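Local coordinates for DUF1436 domain-containing protein (Neisseria meningitidis, PDB 2GKP), which has no established function but is probably an immunity protein of a contact-dependent growth inhibition system, which would neutralise a cognate toxin, at residues H43-D48 with G55-Q60; V114-H119 with A157-A162; G121-S126 with E153-G158. All blocks are in the same frame, centred on the assembly; numbering follows the deposited sequence. Where two conformers were deposited one is given.

Contact 1: residues H43-D48 with G55-Q60; sequences HILPLD and GTTVLQ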
loop_
_atom_site.group_PDB
_atom_site.type_symbol
_atom_site.label_atom_id
_atom_site.label_comp_id
_atom_site.label_asym_id
_atom_site.label_seq_id
_atom_site.Cartn_x
_atom_site.Cartn_y
_atom_site.Cartn_z
ATOM N N HIS A 43 -1.132 6.874 5.775
ATOM C CA HIS A 43 -0.720 8.242 5.526
ATOM C C HIS A 43 -1.594 8.830 4.434
ATOM O O HIS A 43 -1.557 8.338 3.307
ATOM C CB HIS A 43 0.736 8.231 5.073
ATOM C CG HIS A 43 1.449 9.518 5.278
ATOM N ND1 HIS A 43 1.044 10.708 4.716
ATOM C CD2 HIS A 43 2.594 9.790 5.950
ATOM C CE1 HIS A 43 1.893 11.662 5.051
ATOM N NE2 HIS A 43 2.837 11.132 5.808
ATOM N N ILE A 44 -2.393 9.841 4.778
ATOM C CA ILE A 44 -3.322 10.433 3.835
ATOM C C ILE A 44 -2.715 11.653 3.179
ATOM O O ILE A 44 -2.094 12.449 3.862
ATOM C CB ILE A 44 -4.644 10.829 4.562
ATOM C CG1 ILE A 44 -5.316 9.541 5.070
ATOM C CG2 ILE A 44 -5.558 11.704 3.645
ATOM C CD1 ILE A 44 -6.534 9.769 5.947
ATOM N N LEU A 45 -2.879 11.768 1.863
ATOM C CA LEU A 45 -2.297 12.877 1.110
ATOM C C LEU A 45 -3.302 13.432 0.115
ATOM O O LEU A 45 -4.205 12.729 -0.299
ATOM C CB LEU A 45 -1.090 12.412 0.266
ATOM C CG LEU A 45 0.162 11.970 1.029
ATOM C CD1 LEU A 45 1.154 11.381 0.058
ATOM C CD2 LEU A 45 0.804 13.172 1.733
ATOM N N PRO A 46 -3.161 14.722 -0.258
ATOM C CA PRO A 46 -3.991 15.267 -1.343
ATOM C C PRO A 46 -3.654 14.653 -2.690
ATOM O O PRO A 46 -2.544 14.152 -2.904
ATOM C CB PRO A 46 -3.684 16.768 -1.332
ATOM C CG PRO A 46 -2.256 16.805 -0.743
ATOM C CD PRO A 46 -2.216 15.701 0.310
ATOM N N LEU A 47 -4.608 14.708 -3.605
ATOM C CA LEU A 47 -4.439 13.975 -4.881
ATOM C C LEU A 47 -3.331 14.498 -5.770
ATOM O O LEU A 47 -2.773 13.742 -6.555
ATOM C CB LEU A 47 -5.742 13.985 -5.656
ATOM C CG LEU A 47 -6.948 13.321 -5.027
ATOM C CD1 LEU A 47 -8.144 13.393 -5.968
ATOM C CD2 LEU A 47 -6.636 11.898 -4.705
ATOM N N ASP A 48 -3.032 15.771 -5.666
ATOM C CA ASP A 48 -1.969 16.371 -6.491
ATOM C C ASP A 48 -0.707 16.635 -5.704
ATOM O O ASP A 48 0.071 17.542 -6.047
ATOM C CB ASP A 48 -2.472 17.622 -7.230
ATOM C CG ASP A 48 -2.916 18.708 -6.297
ATOM O OD1 ASP A 48 -3.047 18.474 -5.089
ATOM O OD2 ASP A 48 -3.156 19.834 -6.778
ATOM N N GLY A 55 6.873 10.009 -3.502
ATOM C CA GLY A 55 7.995 9.037 -3.453
ATOM C C GLY A 55 8.560 8.827 -2.045
ATOM O O GLY A 55 8.750 7.675 -1.564
ATOM N N THR A 56 8.825 9.925 -1.338
ATOM C CA THR A 56 9.320 9.826 0.044
ATOM C C THR A 56 8.361 9.106 0.972
ATOM O O THR A 56 8.772 8.320 1.834
ATOM C CB THR A 56 9.669 11.238 0.569
ATOM O OG1 THR A 56 10.731 11.754 -0.231
ATOM C CG2 THR A 56 10.083 11.249 2.040
ATOM N N THR A 57 7.071 9.391 0.833
ATOM C CA THR A 57 6.104 8.764 1.721
ATOM C C THR A 57 6.069 7.258 1.467
ATOM O O THR A 57 5.990 6.494 2.409
ATOM C CB THR A 57 4.683 9.404 1.515
ATOM O OG1 THR A 57 4.808 10.820 1.718
ATOM C CG2 THR A 57 3.662 8.840 2.489
ATOM N N VAL A 58 6.113 6.839 0.202
ATOM C CA VAL A 58 6.097 5.399 -0.093
ATOM C C VAL A 58 7.404 4.747 0.359
ATOM O O VAL A 58 7.388 3.654 0.971
ATOM C CB VAL A 58 5.765 5.128 -1.578
ATOM C CG1 VAL A 58 6.035 3.671 -1.949
ATOM C CG2 VAL A 58 4.297 5.450 -1.801
ATOM N N LEU A 59 8.532 5.425 0.158
ATOM C CA LEU A 59 9.803 4.871 0.724
ATOM C C LEU A 59 9.749 4.711 2.252
ATOM O O LEU A 59 10.240 3.695 2.810
ATOM C CB LEU A 59 11.021 5.706 0.310
ATOM C CG LEU A 59 11.368 5.609 -1.168
ATOM C CD1 LEU A 59 12.315 6.758 -1.553
ATOM C CD2 LEU A 59 12.012 4.255 -1.514
ATOM N N GLN A 60 9.142 5.682 2.959
ATOM C CA GLN A 60 9.008 5.577 4.409
ATOM C C GLN A 60 8.114 4.380 4.763
ATOM O O GLN A 60 8.340 3.640 5.712
ATOM C CB GLN A 60 8.428 6.884 4.979
ATOM C CG GLN A 60 9.424 8.063 4.892
ATOM C CD GLN A 60 8.836 9.455 5.165
ATOM O OE1 GLN A 60 7.615 9.698 5.106
ATOM N NE2 GLN A 60 9.737 10.391 5.476
#
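H43 meets T57 through a CH-pi contact: the T57 methyl CG2 lies over one face of the imidazole, 3.8 Å from the centroid of the H43 ring and 16° off its normal. The methyl sits off-centre, nearer CG and CD2, and CG2 of T57 comes within 3.6 Å of CG of H43. The two side chains run roughly perpendicular. H43 was modelled in two conformers, so the ring contact describes one of two states. L45 adds a looser approach, tip to tip, in which its CD1 stands 4.1 Å from OG1 of T57, an apolar methyl beside a hydroxyl. The whole contact buries only 133 Å², and T57 supplies half of it.

The division of labour on T57 follows from its chi1 of -56°: OG1 stands beside the backbone N, where it hydrogen-bonds to T53 O one turn earlier in the helix, and CG2 is sent out over the imidazole. On the strand side, a chi1 of -158° turns the H43 ring beside its own carbonyl carbon and under that methyl. Backbone hydrogen bonds of H43 with I25 and of L45 with L23 fix this strand to its neighbour, and T57 also touches I25, so the threonine spans two adjacent strands. I44 leaves the strand on the other side, and its side chain touches L95, N98 and L99 of helix 81-99. Geometrically this is the end of an edge strand, followed by a short connection to a helix packed on one face of an antiparallel sheet, as in an alpha+beta fold.

Contact 2: residues V114-H119 with A157-A162; sequences VDIWLH and AGLKLA. With EDO (1,2-ethanediol), chain C.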
loop_
_atom_site.group_PDB
_atom_site.type_symbol
_atom_site.label_atom_id
_atom_site.label_comp_id
_atom_site.label_asym_id
_atom_site.label_seq_id
_atom_site.Cartn_x
_atom_site.Cartn_y
_atom_site.Cartn_z
ATOM N N VAL A 114 -2.647 0.310 -5.839
ATOM C CA VAL A 114 -1.360 -0.057 -6.396
ATOM C C VAL A 114 -0.588 -0.725 -5.273
ATOM O O VAL A 114 -0.638 -0.259 -4.133
ATOM C CB VAL A 114 -0.636 1.253 -6.875
ATOM C CG1 VAL A 114 0.845 1.029 -7.116
ATOM C CG2 VAL A 114 -1.266 1.859 -8.124
ATOM N N ASP A 115 0.142 -1.795 -5.586
ATOM C CA ASP A 115 1.025 -2.483 -4.627
ATOM C C ASP A 115 2.475 -2.175 -4.960
ATOM O O ASP A 115 2.797 -2.039 -6.123
ATOM C CB ASP A 115 0.846 -4.019 -4.679
ATOM C CG ASP A 115 -0.512 -4.494 -4.178
ATOM O OD1 ASP A 115 -1.312 -3.700 -3.628
ATOM O OD2 ASP A 115 -0.760 -5.715 -4.313
ATOM N N ILE A 116 3.328 -2.103 -3.952
ATOM C CA ILE A 116 4.769 -1.857 -4.225
ATOM C C ILE A 116 5.553 -2.909 -3.483
ATOM O O ILE A 116 5.345 -3.134 -2.270
ATOM C CB ILE A 116 5.234 -0.441 -3.733
ATOM C CG1 ILE A 116 4.381 0.652 -4.389
ATOM C CG2 ILE A 116 6.693 -0.225 -4.087
ATOM C CD1 ILE A 116 3.212 1.142 -3.502
ATOM N N TRP A 117 6.447 -3.572 -4.248
ATOM C CA TRP A 117 7.344 -4.590 -3.701
ATOM C C TRP A 117 8.797 -4.189 -3.970
ATOM O O TRP A 117 9.151 -3.965 -5.110
ATOM C CB TRP A 117 7.034 -5.946 -4.329
ATOM C CG TRP A 117 8.056 -7.016 -3.996
ATOM C CD1 TRP A 117 8.647 -7.272 -2.783
ATOM C CD2 TRP A 117 8.589 -7.974 -4.912
ATOM N NE1 TRP A 117 9.498 -8.355 -2.888
ATOM C CE2 TRP A 117 9.491 -8.789 -4.188
ATOM C CE3 TRP A 117 8.389 -8.223 -6.282
ATOM C CZ2 TRP A 117 10.179 -9.849 -4.779
ATOM C CZ3 TRP A 117 9.112 -9.258 -6.882
ATOM C CH2 TRP A 117 9.979 -10.076 -6.119
ATOM N N LEU A 118 9.579 -4.026 -2.897
ATOM C CA LEU A 118 11.015 -3.752 -3.015
ATOM C C LEU A 118 11.825 -4.978 -2.616
ATOM O O LEU A 118 11.611 -5.543 -1.563
ATOM C CB LEU A 118 11.376 -2.619 -2.061
ATOM C CG LEU A 118 12.876 -2.252 -1.940
ATOM C CD1 LEU A 118 13.428 -1.786 -3.271
ATOM C CD2 LEU A 118 13.021 -1.157 -0.894
ATOM N N HIS A 119 12.790 -5.331 -3.451
ATOM C CA HIS A 119 13.652 -6.482 -3.178
ATOM C C HIS A 119 14.955 -6.265 -3.924
ATOM O O HIS A 119 14.939 -6.046 -5.138
ATOM C CB HIS A 119 12.986 -7.776 -3.664
ATOM C CG HIS A 119 13.802 -9.000 -3.401
ATOM N ND1 HIS A 119 14.613 -9.579 -4.351
ATOM C CD2 HIS A 119 13.955 -9.730 -2.274
ATOM C CE1 HIS A 119 15.205 -10.640 -3.827
ATOM N NE2 HIS A 119 14.835 -10.747 -2.565
ATOM N N ALA A 157 6.717 9.811 -9.661
ATOM C CA ALA A 157 6.228 9.772 -11.035
ATOM C C ALA A 157 5.772 8.365 -11.432
ATOM O O ALA A 157 4.729 8.182 -12.115
ATOM C CB ALA A 157 7.257 10.367 -12.057
ATOM N N GLY A 158 6.552 7.360 -11.050
ATOM C CA GLY A 158 6.204 6.003 -11.424
ATOM C C GLY A 158 4.987 5.532 -10.644
ATOM O O GLY A 158 4.171 4.778 -11.160
ATOM N N LEU A 159 4.815 6.015 -9.424
ATOM C CA LEU A 159 3.598 5.678 -8.664
ATOM C C LEU A 159 2.348 6.227 -9.329
ATOM O O LEU A 159 1.322 5.525 -9.434
ATOM C CB LEU A 159 3.683 6.192 -7.224
ATOM C CG LEU A 159 4.773 5.452 -6.431
ATOM C CD1 LEU A 159 5.299 6.306 -5.287
ATOM C CD2 LEU A 159 4.189 4.160 -5.915
ATOM N N LYS A 160 2.422 7.492 -9.757
ATOM C CA LYS A 160 1.281 8.129 -10.408
ATOM C C LYS A 160 0.980 7.440 -11.740
ATOM O O LYS A 160 -0.192 7.276 -12.121
ATOM C CB LYS A 160 1.574 9.627 -10.602
ATOM C CG LYS A 160 1.506 10.354 -9.287
ATOM C CD LYS A 160 1.498 11.868 -9.477
ATOM C CE LYS A 160 1.718 12.614 -8.169
ATOM N NZ LYS A 160 1.795 14.117 -8.403
ATOM N N LEU A 161 2.025 7.018 -12.439
ATOM C CA LEU A 161 1.876 6.290 -13.683
ATOM C C LEU A 161 1.151 4.975 -13.432
ATOM O O LEU A 161 0.202 4.608 -14.163
ATOM C CB LEU A 161 3.236 6.028 -14.331
ATOM C CG LEU A 161 3.261 5.223 -15.628
ATOM C CD1 LEU A 161 2.422 5.903 -16.737
ATOM C CD2 LEU A 161 4.677 4.989 -16.126
ATOM N N ALA A 162 1.571 4.246 -12.394
ATOM C CA ALA A 162 0.900 2.997 -12.114
ATOM C C ALA A 162 -0.564 3.235 -11.735
ATOM O O ALA A 162 -1.434 2.464 -12.147
ATOM C CB ALA A 162 1.622 2.227 -11.007
HETATM C C1 EDO C . -2.222 -3.861 -6.977
HETATM O O1 EDO C . -1.706 -5.000 -7.689
HETATM C C2 EDO C . -3.353 -4.328 -6.055
HETATM O O2 EDO C . -3.502 -3.583 -4.840
#
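V114 and A162 mark the closest backbone approach, with CA atoms 6.9 Å apart, and strand and helix then diverge, the CA atoms of I116 and L159 being already 8.8 Å apart. The side chains that meet are all apolar, and all four touching residues are buried. The single methyl of A162 faces the fork of the valine: its CB is 4.1 Å from both CG1 and CG2 of V114. CG2 of V114 also reaches the helix backbone, 3.9 Å from C of A162.

One turn earlier in the helix, L159 leaves the helix pointing neither at nor away from the strand, yet its CD2 comes nearer, and the side chains of L159 and I116 cross at about a right angle. CD2 of L159 lies 3.8 Å from CG1 of I116, and 4.0 Å from CD1 of the same isoleucine. The chi2 of I116, 97°, is off the usual staggered values, which suggests mild torsional strain where its terminal methyl is fitted between neighbours.

D115 points away from the helix, and its OD1 accepts a hydrogen bond from O2 of a 1,2-ethanediol, probably a crystallisation additive, which also bonds S113 OG and P127 O; D115 has two conformers, so details of that bond are uncertain.

Strand 11-18 lies alongside, pairing through V114 with Y16 and I116 with A14, and Y16 touches both apolar side chains. Strand 122-132 flanks the other edge, where I125 touches V114 and A162, and helix 51-63 abuts L159 through V58.

Contact 3: residues G121-S126 with E153-G158; sequences GCLKIS and EEIGAG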
loop_
_atom_site.group_PDB
_atom_site.type_symbol
_atom_site.label_atom_id
_atom_site.label_comp_id
_atom_site.label_asym_id
_atom_site.label_seq_id
_atom_site.Cartn_x
_atom_site.Cartn_y
_atom_site.Cartn_z
ATOM N N GLY A 121 16.844 -3.756 -4.217
ATOM C CA GLY A 121 16.915 -2.490 -4.900
ATOM C C GLY A 121 15.896 -2.337 -6.015
ATOM O O GLY A 121 15.777 -1.270 -6.547
ATOM N N CYS A 122 15.156 -3.390 -6.352
ATOM C CA CYS A 122 14.208 -3.332 -7.440
ATOM C C CYS A 122 12.821 -3.025 -6.902
ATOM O O CYS A 122 12.358 -3.725 -6.010
ATOM C CB CYS A 122 14.159 -4.668 -8.173
ATOM S SG CYS A 122 13.090 -4.620 -9.597
ATOM N N LEU A 123 12.196 -1.993 -7.470
ATOM C CA LEU A 123 10.821 -1.604 -7.094
ATOM C C LEU A 123 9.833 -2.089 -8.149
ATOM O O LEU A 123 9.870 -1.604 -9.291
ATOM C CB LEU A 123 10.712 -0.081 -6.970
ATOM C CG LEU A 123 11.440 0.499 -5.779
ATOM C CD1 LEU A 123 11.680 1.978 -6.025
ATOM C CD2 LEU A 123 10.571 0.281 -4.533
ATOM N N LYS A 124 8.943 -3.018 -7.782
ATOM C CA LYS A 124 7.867 -3.462 -8.659
ATOM C C LYS A 124 6.574 -2.738 -8.215
ATOM O O LYS A 124 6.092 -2.963 -7.095
ATOM C CB LYS A 124 7.699 -4.985 -8.570
ATOM C CG LYS A 124 6.586 -5.573 -9.480
ATOM C CD LYS A 124 6.547 -7.080 -9.330
ATOM C CE LYS A 124 5.440 -7.743 -10.118
ATOM N NZ LYS A 124 5.602 -9.189 -9.923
ATOM N N ILE A 125 6.058 -1.867 -9.089
ATOM C CA ILE A 125 4.894 -1.039 -8.739
ATOM C C ILE A 125 3.738 -1.511 -9.622
ATOM O O ILE A 125 3.780 -1.338 -10.832
ATOM C CB ILE A 125 5.183 0.468 -8.921
ATOM C CG1 ILE A 125 6.487 0.893 -8.184
ATOM C CG2 ILE A 125 4.006 1.297 -8.482
ATOM C CD1 ILE A 125 7.001 2.336 -8.554
ATOM N N SER A 126 2.740 -2.137 -9.009
ATOM C CA SER A 126 1.740 -2.897 -9.768
ATOM C C SER A 126 0.358 -2.292 -9.643
ATOM O O SER A 126 -0.152 -2.138 -8.532
ATOM C CB SER A 126 1.640 -4.319 -9.234
ATOM O OG SER A 126 2.866 -5.031 -9.390
ATOM N N GLU A 153 11.519 11.693 -6.269
ATOM C CA GLU A 153 10.642 12.310 -7.275
ATOM C C GLU A 153 10.338 11.388 -8.468
ATOM O O GLU A 153 9.178 11.311 -8.895
ATOM C CB GLU A 153 11.189 13.668 -7.709
ATOM C CG GLU A 153 10.147 14.601 -8.250
ATOM C CD GLU A 153 10.093 14.674 -9.782
ATOM O OE1 GLU A 153 10.541 13.741 -10.471
ATOM O OE2 GLU A 153 9.561 15.685 -10.303
ATOM N N GLU A 154 11.320 10.655 -8.959
ATOM C CA GLU A 154 11.135 9.670 -9.996
ATOM C C GLU A 154 10.250 8.520 -9.521
ATOM O O GLU A 154 9.412 8.010 -10.279
ATOM C CB GLU A 154 12.487 9.140 -10.431
ATOM C CG GLU A 154 13.223 10.204 -11.234
ATOM C CD GLU A 154 14.648 9.853 -11.455
ATOM O OE1 GLU A 154 15.159 8.880 -10.884
ATOM O OE2 GLU A 154 15.297 10.601 -12.207
ATOM N N ILE A 155 10.426 8.107 -8.272
ATOM C CA ILE A 155 9.541 7.100 -7.711
ATOM C C ILE A 155 8.096 7.613 -7.677
ATOM O O ILE A 155 7.169 6.885 -8.071
ATOM C CB ILE A 155 10.095 6.602 -6.371
ATOM C CG1 ILE A 155 11.434 5.891 -6.632
ATOM C CG2 ILE A 155 9.113 5.635 -5.715
ATOM C CD1 ILE A 155 12.231 5.624 -5.388
ATOM N N GLY A 156 7.891 8.862 -7.261
ATOM C CA GLY A 156 6.549 9.460 -7.257
ATOM C C GLY A 156 5.924 9.473 -8.636
ATOM O O GLY A 156 4.723 9.145 -8.780
ATOM N N ALA A 157 6.717 9.811 -9.661
ATOM C CA ALA A 157 6.228 9.772 -11.035
ATOM C C ALA A 157 5.772 8.365 -11.432
ATOM O O ALA A 157 4.729 8.182 -12.115
ATOM C CB ALA A 157 7.257 10.367 -12.057
ATOM N N GLY A 158 6.552 7.360 -11.050
ATOM C CA GLY A 158 6.204 6.003 -11.424
ATOM C C GLY A 158 4.987 5.532 -10.644
ATOM O O GLY A 158 4.171 4.778 -11.160
#
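L123 and I155 have CA atoms 8.8 Å apart, whereas I125 and G158 are only 7.6 Å apart, so the helix draws nearer the strand toward G158. L123 and I125 are two apart on the strand and project from the same face, and I155 and G158 are three apart on the helix, nearly one turn.

At the first point one leucine methyl meets the terminal methyl of the isoleucine: CD1 of L123 is 3.7 Å from CD1 of I155 and 4.0 Å from CG1 of the same residue. The side chains cross at about a right angle, so the leucine lies across the isoleucine chain instead of running along it. Extended second torsions carry both ends this far, chi2 being 160° in L123 and 167° in I155. At the second point no side chain intervenes on the helix, and CD1 of I125 faces bare backbone, 4.3 Å from C of G158. The shorter CA separation there is consistent with a glycine surface against a long isoleucine.

Beyond this pair, L123 also touches I116, L118 and L62, and I155 touches L59, which makes both part of a common apolar core. Near the start of the helix, E154 OE1 accepts hydrogen bonds from N150 ND2 and S151 N; the second resembles one half of a capping box. K124 lies on the opposite face of the strand, beside W117. This is ordinary helix-on-sheet packing, an amphipathic helix laid through aliphatic branches on one face of an antiparallel sheet, in an alpha+beta fold.

Overall arrangement
From the N terminus, contact 1 comes first and closes a short connection, bringing helix 51-63 back onto strand 34-45, whose partner is strand 23-30. Contacts 2 and 3 both come after contact 1 and end on the same helix. Residues 121-126 with 153-158 lie within the longer span from 114 to 162, and the two overlap at A157 and G158, so strand 112-119, strand 122-132 and helix 152-164 form one unit, with the strands joined by backbone pairing of W117 with K124 and D115 with S126. The two helices meet where V58 touches L159 and L59 touches I155, tying both halves of the antiparallel sheet into one core.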